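Local atomic coordinates of DNA-dependent metalloprotease WSS1 homolog 2 (Schizosaccharomyces pombe, PDB entry 5JIG), a protein that probably cleaves DNA-bound proteins as a DNA-dependent zinc metalloprotease, helping to repair toxic DNA-protein crosslinks. Residues Glu8-Asp13 / Val44-Glu49. Residues are numbered along the deposited sequence; the frame is centred on the assembly and turned at random. Where two conformers were deposited one is given.
Sequences ELVVLD and VPLLSE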
ATOM      1  N   GLU A   8     -11.326  -4.441  -0.248  1.00  5.94           N
ATOM      2  CA  GLU A   8     -11.662  -4.386  -1.654  1.00  6.65           C
ATOM      3  C   GLU A   8     -10.533  -3.719  -2.399  1.00  5.81           C
ATOM      4  O   GLU A   8      -9.890  -2.807  -1.896  1.00  6.77           O
ATOM      5  CB  GLU A   8     -12.959  -3.588  -1.871  1.00  7.55           C
ATOM      6  CG  GLU A   8     -13.419  -3.581  -3.304  1.00 10.14           C
ATOM      7  CD  GLU A   8     -14.750  -2.881  -3.552  1.00 12.71           C
ATOM      8  OE1 GLU A   8     -15.159  -2.759  -4.708  1.00 13.56           O
ATOM      9  OE2 GLU A   8     -15.380  -2.383  -2.586  1.00 19.52           O
ATOM     10  N   LEU A   9     -10.283  -4.235  -3.607  1.00  6.22           N
ATOM     11  CA  LEU A   9      -9.295  -3.728  -4.547  1.00  6.20           C
ATOM     12  C   LEU A   9     -10.027  -3.130  -5.730  1.00  6.40           C
ATOM     13  O   LEU A   9     -10.982  -3.714  -6.242  1.00  8.46           O
ATOM     14  CB  LEU A   9      -8.376  -4.844  -5.030  1.00  6.33           C
ATOM     15  CG  LEU A   9      -7.723  -5.673  -3.943  1.00  7.70           C
ATOM     16  CD1 LEU A   9      -6.857  -6.700  -4.586  1.00  7.98           C
ATOM     17  CD2 LEU A   9      -6.927  -4.823  -2.965  1.00  7.71           C
ATOM     18  N   VAL A  10      -9.521  -2.009  -6.238  1.00  6.05           N
ATOM     19  CA  VAL A  10     -10.070  -1.350  -7.433  1.00  6.25           C
ATOM     20  C   VAL A  10      -8.949  -0.918  -8.347  1.00  5.81           C
ATOM     21  O   VAL A  10      -7.971  -0.352  -7.877  1.00  6.47           O
ATOM     22  CB  VAL A  10     -10.955  -0.130  -7.069  1.00  7.98           C
ATOM     23  CG1 VAL A  10     -11.285   0.749  -8.288  1.00 10.59           C
ATOM     24  CG2 VAL A  10     -12.286  -0.581  -6.465  1.00 10.69           C
ATOM     25  N   VAL A  11      -9.097  -1.198  -9.642  1.00  6.61           N
ATOM     26  CA  VAL A  11      -8.142  -0.760 -10.644  1.00  7.04           C
ATOM     27  C   VAL A  11      -8.862   0.082 -11.668  1.00  8.20           C
ATOM     28  O   VAL A  11     -10.103   0.098 -11.821  1.00 10.36           O
ATOM     29  CB  VAL A  11      -7.431  -1.941 -11.328  1.00  8.00           C
ATOM     30  CG1 VAL A  11      -6.593  -2.661 -10.317  1.00  8.66           C
ATOM     31  CG2 VAL A  11      -8.422  -2.850 -12.048  1.00  9.81           C
ATOM     32  N   LEU A  12      -8.050   0.856 -12.401  1.00  8.44           N
ATOM     33  CA  LEU A  12      -8.552   1.758 -13.428  1.00  9.67           C
ATOM     34  C   LEU A  12      -8.761   1.066 -14.744  1.00  8.24           C
ATOM     35  O   LEU A  12      -8.249   0.013 -15.037  1.00  9.15           O
ATOM     36  CB  LEU A  12      -7.613   2.909 -13.516  1.00 12.36           C
ATOM     37  CG  LEU A  12      -7.558   3.652 -12.151  1.00 14.16           C
ATOM     38  CD1 LEU A  12      -6.670   4.786 -12.279  1.00 18.52           C
ATOM     39  CD2 LEU A  12      -8.927   4.196 -11.629  1.00 17.16           C
ATOM     40  N   ASP A  13      -9.517   1.770 -15.601  1.00  9.77           N
ATOM     41  CA  ASP A  13      -9.846   1.298 -16.923  1.00 11.75           C
ATOM     42  C   ASP A  13      -8.777   1.659 -17.925  1.00 11.48           C
ATOM     43  O   ASP A  13      -8.983   2.528 -18.786  1.00 14.75           O
ATOM     44  CB  ASP A  13     -11.182   1.834 -17.325  1.00 13.76           C
ATOM     45  CG  ASP A  13     -11.714   1.270 -18.589  1.00 25.11           C
ATOM     46  OD1 ASP A  13     -12.616   1.936 -19.234  1.00 41.08           O
ATOM     47  OD2 ASP A  13     -11.284   0.132 -18.931  1.00 33.72           O
ATOM     48  N   VAL A  44      -8.250  -1.630   6.171  1.00  6.76           N
ATOM     49  CA  VAL A  44      -8.418  -0.557   5.170  1.00  6.76           C
ATOM     50  C   VAL A  44      -9.508  -1.020   4.211  1.00  6.25           C
ATOM     51  O   VAL A  44      -9.357  -2.008   3.485  1.00  6.89           O
ATOM     52  CB  VAL A  44      -7.085  -0.284   4.447  1.00  6.84           C
ATOM     53  CG1 VAL A  44      -7.288   0.682   3.298  1.00  7.59           C
ATOM     54  CG2 VAL A  44      -6.069   0.245   5.441  1.00  7.81           C
ATOM     55  N   PRO A  45     -10.642  -0.313   4.184  1.00  6.02           N
ATOM     56  CA  PRO A  45     -11.745  -0.803   3.344  1.00  6.27           C
ATOM     57  C   PRO A  45     -11.432  -0.916   1.856  1.00  6.03           C
ATOM     58  O   PRO A  45     -11.925  -1.832   1.192  1.00  6.74           O
ATOM     59  CB  PRO A  45     -12.866   0.226   3.603  1.00  7.46           C
ATOM     60  CG  PRO A  45     -12.640   0.622   5.034  1.00  8.44           C
ATOM     61  CD  PRO A  45     -11.121   0.681   5.178  1.00  7.04           C
ATOM     62  N   LEU A  46     -10.644   0.018   1.334  1.00  5.36           N
ATOM     63  CA  LEU A  46     -10.425   0.076  -0.092  1.00  5.41           C
ATOM     64  C   LEU A  46      -8.984   0.397  -0.405  1.00  4.88           C
ATOM     65  O   LEU A  46      -8.408   1.360   0.165  1.00  5.46           O
ATOM     66  CB  LEU A  46     -11.320   1.174  -0.701  1.00  6.08           C
ATOM     67  CG  LEU A  46     -11.300   1.372  -2.221  1.00  8.78           C
ATOM     68  CD1 LEU A  46     -11.642   0.117  -2.970  1.00 10.63           C
ATOM     69  CD2 LEU A  46     -12.217   2.526  -2.608  1.00  9.36           C
ATOM     70  N   LEU A  47      -8.377  -0.363  -1.322  1.00  5.17           N
ATOM     71  CA  LEU A  47      -7.054  -0.093  -1.875  1.00  5.07           C
ATOM     72  C   LEU A  47      -7.271   0.043  -3.374  1.00  5.00           C
ATOM     73  O   LEU A  47      -7.773  -0.899  -4.039  1.00  5.52           O
ATOM     74  CB  LEU A  47      -6.092  -1.233  -1.602  1.00  5.03           C
ATOM     75  CG  LEU A  47      -4.684  -1.101  -2.179  1.00  5.89           C
ATOM     76  CD1 LEU A  47      -3.971   0.112  -1.586  1.00  6.50           C
ATOM     77  CD2 LEU A  47      -3.886  -2.358  -1.943  1.00  6.57           C
ATOM     78  N   SER A  48      -6.949   1.201  -3.950  1.00  5.15           N
ATOM     79  CA  SER A  48      -7.173   1.481  -5.360  0.50  5.37           C
ATOM     80  C   SER A  48      -5.887   1.878  -6.056  1.00  5.75           C
ATOM     81  O   SER A  48      -4.948   2.409  -5.462  1.00  6.39           O
ATOM     82  CB  SER A  48      -8.136   2.630  -5.593  0.50  6.20           C
ATOM     83  OG  SER A  48      -9.457   2.392  -5.037  0.50  5.55           O
ATOM     84  N   GLU A  49      -5.913   1.675  -7.360  1.00  7.13           N
ATOM     85  CA  GLU A  49      -4.902   2.254  -8.248  1.00  6.68           C
ATOM     86  C   GLU A  49      -5.192   3.700  -8.467  1.00  7.70           C
ATOM     87  O   GLU A  49      -6.303   4.105  -8.825  1.00  9.05           O
ATOM     88  CB  GLU A  49      -5.021   1.520  -9.594  1.00  6.52           C
ATOM     89  CG  GLU A  49      -4.025   2.040 -10.596  1.00  6.58           C
ATOM     90  CD  GLU A  49      -4.122   1.379 -11.970  1.00  7.12           C
ATOM     91  OE1 GLU A  49      -3.183   1.586 -12.749  1.00  8.50           O
ATOM     92  OE2 GLU A  49      -5.135   0.670 -12.204  1.00  8.30           O
TER
HETATM   93  O   HOH W   1      -5.590  -0.625 -14.500  1.00  9.38           O
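CB of L12 lies over one face of the E49 carboxylate, 3.6 Å from OE2, while CB of V11 is displaced to the other side of its plane. The backbone N of L12, on the same side as its CB, donates an almost straight bond to OE2 (2.9 Å, 171°), meeting it on the anti side and 33° out of plane. A water bridges OE2 and L12 O; OE1 forms a salt bridge with R78. Glutamate is long enough for this reach: its extended chain, with CG anti to the backbone N (chi1 180°), carries the carboxylate alongside the 8-13 segment just where its strand has ended. The L12 branch packs against E49 O, CD1 at 3.5 Å.

Before that point the strands run parallel. L47 N bonds to E8 O and V10 N to L47 O; E49 N reaches V10 O at 2.9 Å. On one face leucine offers L9 an apolar branch, CD2, 3.9 Å from L47 CB, and the side chain also touches E25 and R28 of helix 17-29. On the other, branched V10 presents CG2 to L46 CD1 at 3.6 Å, and small S48 fits beside V10 CB, its hydroxyl hydrogen-bonded to H72.

Were this glutamate replaced by an alanine, L12 N would probably lose its acceptor and R78 its carboxylate partner. Thus, in this WLM protease domain, a buried glutamate, its charge probably balanced by R78, continues the pairing of edge strand 6-10 with strand 44-50 once the backbone bonds stop.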